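Long-range contacts in tyrosine--tRNA ligase, mitochondrial (Coccidioides posadasii, PDB 5IJX), which probably catalyses the ATP-dependent attachment of tyrosine to its cognate tRNA in mitochondrial protein synthesis: residues Val47-Gly52 with Gly280-Leu285; Lys64-Tyr69 with Lys232-Val237. All coordinates share one frame; numbering follows the deposited sequence.

Both contacts lie in the one mixed sheet of the catalytic domain, their centres about 14 Å apart, and strand 279-283 of interaction 1 runs directly beside strand 233-239 of interaction 2. Interaction 2 is the more buried: a parallel pairing in the middle of the sheet, apolar on the face of F68 and V235 and bearing part of the tyrosine pocket on the other. Interaction 1 closes the sheet at an outermost strand within the chain, antiparallel and only partly buried, with a hydroxyl pair where interaction 2 has aromatic rings. The I281 N to Q236 O approach, a probable hydrogen bond, and packing of I281 on V235 join the two.

Interaction 1: Val47-Gly52 with Gly280-Leu285; sequences VNSVVG and GITTPL
Strand 49-51, outermost in the sheet within this chain, pairs antiparallel with strand 279-283, and the pairing opens with a classic beta bulge: two consecutive residues, N48 and S49, are set against T282 alone. The carbonyl of T282 takes the amide of S49 (N to O 3.0 Å), while the approach of N48 N to the same oxygen is at most a weak bond. In return T282 N donates to S49 O at 2.9 Å, almost straight at 174°. Two residues on, V51 N donates to G280 O (2.9 Å) and G280 N to V51 O (3.0 Å), closing the next hydrogen-bonded pair.

The face bearing S49, V51 and T282 carries a polar pair beside an apolar one. S49 OG donates to T282 OG1 at 2.7 Å; each oxygen sits between its own backbone N and carbonyl carbon (chi1 79° for S49, 57° for T282), which swings the two hydroxyls together. The T282 methyl CG2 lies 4.2 Å from V51 CG2, and V51 continues onto I246, L247 and M250 of helix 243-259. Because G280 has no side chain, V51 CG2 can lie over its backbone. From within the bulge, N48 CB packs against the P284 ring at CD (3.9 Å). Backbone bonds therefore carry most of this pairing, and the hydroxyl bond links S49 and T282, two of the three bulge residues, through their side chains as well.

Interaction 2: Lys64-Tyr69 with Lys232-Val237; sequences KRVGFY and KVQVQV. With TYR (tyrosine), chain B.
Y69, on strand 67-72, reaches across V233 and Q236 of the neighbouring parallel strand to the bound tyrosine. Its CB starts beside V233 CG1, and CD2 stays on that methyl at 3.8 Å. Further out, CE2 meets Q236 CG (3.5 Å) and CZ meets the Q236 amide carbon CD, where ring and amide planes differ by 23°. Q236, with CG anti to its backbone nitrogen (chi1 -172°) and extended beyond it, passes at a slant by the outer half of the ring. At the tip, Y69 OH hydrogen-bonds the ligand OH at 3.1 Å, and the ligand oxygen lies at the edge of the Y69 ring, in its plane. Q236 OE1 accepts a hydrogen bond from NE2 of Q221, another residue of the tyrosine pocket.

Beneath these side chains the backbones interlock: V235 N donates to G67 O, Y69 N to V235 O, and V237 N to Y69 O (2.9 Å, nearly straight at 177°). G67 O also accepts from Q234 N. On the opposite face F68 lies alongside V235, CD1 to CB 3.7 Å, among residues of helices 54-63 and 84-95. Before strand 67-72 begins, K64 NZ donates hydrogen bonds to Q234 OE1 (3.1 Å) and L275 O. Adjacent parallel strands with helices packed on them, and a pocket-lining side chain on each, fit the Rossmann-type catalytic domain of class I aminoacyl-tRNA synthetases; here they help line the pocket around the ligand's phenol OH.

Interaction 1: Val47-Gly52 with Gly280-Leu285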
loop_
_atom_site.group_PDB
_atom_site.type_symbol
_atom_site.label_atom_id
_atom_site.label_comp_id
_atom_site.label_asym_id
_atom_site.label_seq_id
_atom_site.Cartn_x
_atom_site.Cartn_y
_atom_site.Cartn_z
ATOM N N VAL A 47 31.672 9.737 -8.066
ATOM C CA VAL A 47 30.639 10.588 -7.490
ATOM C C VAL A 47 30.151 11.510 -8.597
ATOM O O VAL A 47 30.806 12.506 -8.924
ATOM C CB VAL A 47 31.157 11.385 -6.287
ATOM C CG1 VAL A 47 30.052 12.265 -5.715
ATOM C CG2 VAL A 47 31.700 10.444 -5.223
ATOM N N ASN A 48 29.002 11.183 -9.189
ATOM C CA ASN A 48 28.377 12.126 -10.110
ATOM C C ASN A 48 27.700 13.266 -9.357
ATOM O O ASN A 48 27.753 14.418 -9.801
ATOM C CB ASN A 48 27.374 11.415 -11.015
ATOM C CG ASN A 48 26.644 12.377 -11.940
ATOM O OD1 ASN A 48 25.437 12.590 -11.808
ATOM N ND2 ASN A 48 27.378 12.974 -12.871
ATOM N N SER A 49 27.072 12.979 -8.219
ATOM C CA SER A 49 26.530 14.049 -7.388
ATOM C C SER A 49 26.147 13.468 -6.034
ATOM O O SER A 49 26.054 12.250 -5.859
ATOM C CB SER A 49 25.326 14.734 -8.045
ATOM O OG SER A 49 24.154 13.958 -7.892
ATOM N N VAL A 50 25.931 14.367 -5.077
ATOM C CA VAL A 50 25.497 14.018 -3.731
ATOM C C VAL A 50 24.049 14.451 -3.568
ATOM O O VAL A 50 23.690 15.580 -3.925
ATOM C CB VAL A 50 26.380 14.685 -2.664
ATOM C CG1 VAL A 50 25.796 14.463 -1.272
ATOM C CG2 VAL A 50 27.801 14.152 -2.741
ATOM N N VAL A 51 23.226 13.562 -3.023
ATOM C CA VAL A 51 21.863 13.904 -2.638
ATOM C C VAL A 51 21.905 14.287 -1.163
ATOM O O VAL A 51 22.144 13.439 -0.296
ATOM C CB VAL A 51 20.886 12.750 -2.894
ATOM C CG1 VAL A 51 19.461 13.285 -2.998
ATOM C CG2 VAL A 51 21.262 11.993 -4.161
ATOM N N GLY A 52 21.679 15.567 -0.886
ATOM C CA GLY A 52 21.928 16.157 0.414
ATOM C C GLY A 52 23.101 17.121 0.356
ATOM O O GLY A 52 23.736 17.317 -0.682
ATOM N N GLY A 280 22.507 10.518 -0.023
ATOM C CA GLY A 280 22.588 9.748 -1.244
ATOM C C GLY A 280 23.842 10.082 -2.027
ATOM O O GLY A 280 24.422 11.161 -1.890
ATOM N N ILE A 281 24.249 9.126 -2.863
ATOM C CA ILE A 281 25.343 9.314 -3.807
ATOM C C ILE A 281 24.923 8.734 -5.151
ATOM O O ILE A 281 24.409 7.611 -5.219
ATOM C CB ILE A 281 26.652 8.658 -3.325
ATOM C CG1 ILE A 281 27.050 9.207 -1.952
ATOM C CG2 ILE A 281 27.772 8.910 -4.336
ATOM C CD1 ILE A 281 28.246 8.512 -1.336
ATOM N N THR A 282 25.143 9.502 -6.216
ATOM C CA THR A 282 24.861 9.069 -7.577
ATOM C C THR A 282 26.163 9.042 -8.362
ATOM O O THR A 282 26.942 10.005 -8.318
ATOM C CB THR A 282 23.850 9.989 -8.270
ATOM O OG1 THR A 282 24.341 11.336 -8.267
ATOM C CG2 THR A 282 22.498 9.932 -7.568
ATOM N N THR A 283 26.388 7.941 -9.073
ATOM C CA THR A 283 27.571 7.722 -9.887
ATOM C C THR A 283 27.343 8.211 -11.308
ATOM O O THR A 283 26.202 8.434 -11.726
ATOM C CB THR A 283 27.918 6.238 -9.924
ATOM O OG1 THR A 283 26.934 5.540 -10.695
ATOM C CG2 THR A 283 27.955 5.657 -8.521
ATOM N N PRO A 284 28.414 8.390 -12.081
ATOM C CA PRO A 284 28.246 8.734 -13.500
ATOM C C PRO A 284 27.486 7.668 -14.274
ATOM O O PRO A 284 27.078 6.647 -13.710
ATOM C CB PRO A 284 29.689 8.868 -13.999
ATOM C CG PRO A 284 30.483 9.201 -12.779
ATOM C CD PRO A 284 29.823 8.464 -11.657
ATOM N N LEU A 285 27.291 7.899 -15.570
ATOM C CA LEU A 285 26.618 6.955 -16.452
ATOM C C LEU A 285 27.576 6.544 -17.561
ATOM O O LEU A 285 28.198 7.400 -18.199
ATOM C CB LEU A 285 25.345 7.566 -17.048
ATOM C CG LEU A 285 24.205 7.843 -16.066
ATOM C CD1 LEU A 285 23.104 8.629 -16.757
ATOM C CD2 LEU A 285 23.652 6.549 -15.489
#

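Interaction 2: Lys64-Tyr69 with Lys232-Val237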
loop_
_atom_site.group_PDB
_atom_site.type_symbol
_atom_site.label_atom_id
_atom_site.label_comp_id
_atom_site.label_asym_id
_atom_site.label_seq_id
_atom_site.Cartn_x
_atom_site.Cartn_y
_atom_site.Cartn_z
ATOM N N LYS A 64 31.356 8.850 11.643
ATOM C CA LYS A 64 30.453 7.757 11.976
ATOM C C LYS A 64 30.652 6.598 11.011
ATOM O O LYS A 64 30.700 6.802 9.795
ATOM C CB LYS A 64 29.001 8.243 11.937
ATOM C CG LYS A 64 27.995 7.285 12.535
ATOM C CD LYS A 64 26.627 7.940 12.596
ATOM C CE LYS A 64 25.622 7.082 13.345
ATOM N NZ LYS A 64 24.330 7.796 13.539
ATOM N N ARG A 65 30.761 5.387 11.562
ATOM C CA ARG A 65 30.908 4.168 10.765
ATOM C C ARG A 65 29.527 3.767 10.248
ATOM O O ARG A 65 28.868 2.860 10.762
ATOM C CB ARG A 65 31.542 3.061 11.598
ATOM C CG ARG A 65 32.029 1.862 10.792
ATOM C CD ARG A 65 32.466 0.722 11.705
ATOM N NE ARG A 65 33.647 1.058 12.502
ATOM C CZ ARG A 65 34.899 0.741 12.181
ATOM N NH1 ARG A 65 35.166 0.068 11.067
ATOM N NH2 ARG A 65 35.896 1.094 12.981
ATOM N N VAL A 66 29.085 4.463 9.200
ATOM C CA VAL A 66 27.732 4.306 8.674
ATOM C C VAL A 66 27.692 3.195 7.633
ATOM O O VAL A 66 28.717 2.574 7.328
ATOM C CB VAL A 66 27.210 5.626 8.077
ATOM C CG1 VAL A 66 27.119 6.698 9.154
ATOM C CG2 VAL A 66 28.093 6.089 6.923
ATOM N N GLY A 67 26.509 2.949 7.077
ATOM C CA GLY A 67 26.318 1.899 6.096
ATOM C C GLY A 67 25.840 2.453 4.768
ATOM O O GLY A 67 25.168 3.485 4.712
ATOM N N PHE A 68 26.193 1.751 3.694
ATOM C CA PHE A 68 25.811 2.107 2.336
ATOM C C PHE A 68 25.030 0.952 1.725
ATOM O O PHE A 68 25.201 -0.205 2.121
ATOM C CB PHE A 68 27.046 2.411 1.467
ATOM C CG PHE A 68 27.931 3.501 2.014
ATOM C CD1 PHE A 68 28.088 4.692 1.327
ATOM C CD2 PHE A 68 28.609 3.332 3.209
ATOM C CE1 PHE A 68 28.899 5.695 1.824
ATOM C CE2 PHE A 68 29.418 4.331 3.712
ATOM C CZ PHE A 68 29.565 5.514 3.019
ATOM N N TYR A 69 24.172 1.258 0.755
ATOM C CA TYR A 69 23.472 0.195 0.049
ATOM C C TYR A 69 23.100 0.657 -1.352
ATOM O O TYR A 69 22.848 1.841 -1.592
ATOM C CB TYR A 69 22.225 -0.280 0.819
ATOM C CG TYR A 69 20.899 0.297 0.358
ATOM C CD1 TYR A 69 20.154 -0.329 -0.635
ATOM C CD2 TYR A 69 20.377 1.447 0.936
ATOM C CE1 TYR A 69 18.939 0.184 -1.052
ATOM C CE2 TYR A 69 19.162 1.968 0.523
ATOM C CZ TYR A 69 18.448 1.331 -0.472
ATOM O OH TYR A 69 17.237 1.840 -0.889
ATOM N N LYS A 232 21.097 0.880 10.584
ATOM C CA LYS A 232 22.410 1.525 10.542
ATOM C C LYS A 232 22.877 1.893 9.137
ATOM O O LYS A 232 24.045 2.285 8.978
ATOM C CB LYS A 232 23.481 0.650 11.202
ATOM C CG LYS A 232 23.101 0.136 12.590
ATOM C CD LYS A 232 22.861 1.273 13.576
ATOM C CE LYS A 232 22.489 0.742 14.951
ATOM N NZ LYS A 232 22.466 1.817 15.982
ATOM N N VAL A 233 22.023 1.796 8.121
ATOM C CA VAL A 233 22.379 2.167 6.755
ATOM C C VAL A 233 21.827 3.560 6.482
ATOM O O VAL A 233 20.608 3.759 6.468
ATOM C CB VAL A 233 21.841 1.150 5.737
ATOM C CG1 VAL A 233 22.132 1.610 4.312
ATOM C CG2 VAL A 233 22.446 -0.228 5.993
ATOM N N GLN A 234 22.718 4.525 6.244
ATOM C CA GLN A 234 22.322 5.920 6.113
ATOM C C GLN A 234 22.573 6.529 4.742
ATOM O O GLN A 234 22.096 7.642 4.490
ATOM C CB GLN A 234 23.043 6.777 7.165
ATOM C CG GLN A 234 22.476 6.630 8.569
ATOM C CD GLN A 234 23.180 7.515 9.581
ATOM O OE1 GLN A 234 23.671 7.038 10.604
ATOM N NE2 GLN A 234 23.225 8.813 9.302
ATOM N N VAL A 235 23.295 5.853 3.853
ATOM C CA VAL A 235 23.609 6.380 2.530
ATOM C C VAL A 235 23.082 5.406 1.488
ATOM O O VAL A 235 23.371 4.205 1.556
ATOM C CB VAL A 235 25.123 6.592 2.347
ATOM C CG1 VAL A 235 25.402 7.293 1.026
ATOM C CG2 VAL A 235 25.698 7.383 3.511
ATOM N N GLN A 236 22.315 5.914 0.527
ATOM C CA GLN A 236 21.893 5.112 -0.616
ATOM C C GLN A 236 22.693 5.529 -1.842
ATOM O O GLN A 236 22.800 6.722 -2.145
ATOM C CB GLN A 236 20.395 5.251 -0.899
ATOM C CG GLN A 236 19.902 4.258 -1.963
ATOM C CD GLN A 236 18.419 4.368 -2.303
ATOM O OE1 GLN A 236 17.960 3.777 -3.279
ATOM N NE2 GLN A 236 17.664 5.111 -1.501
ATOM N N VAL A 237 23.247 4.543 -2.540
ATOM C CA VAL A 237 24.065 4.769 -3.725
ATOM C C VAL A 237 23.314 4.238 -4.934
ATOM O O VAL A 237 22.689 3.171 -4.870
ATOM C CB VAL A 237 25.441 4.088 -3.598
ATOM C CG1 VAL A 237 26.317 4.444 -4.790
ATOM C CG2 VAL A 237 26.111 4.476 -2.286
HETATM N N TYR B . 15.530 1.306 -8.911
HETATM C CA TYR B . 16.656 0.403 -9.115
HETATM C C TYR B . 16.818 0.067 -10.598
HETATM O O TYR B . 17.909 -0.269 -11.067
HETATM C CB TYR B . 16.464 -0.882 -8.302
HETATM C CG TYR B . 16.233 -0.663 -6.818
HETATM C CD1 TYR B . 16.887 0.350 -6.129
HETATM C CD2 TYR B . 15.357 -1.475 -6.107
HETATM C CE1 TYR B . 16.674 0.547 -4.772
HETATM C CE2 TYR B . 15.138 -1.285 -4.754
HETATM C CZ TYR B . 15.798 -0.274 -4.091
HETATM O OH TYR B . 15.578 -0.088 -2.744
HETATM O OXT TYR B . 15.856 0.120 -11.366
#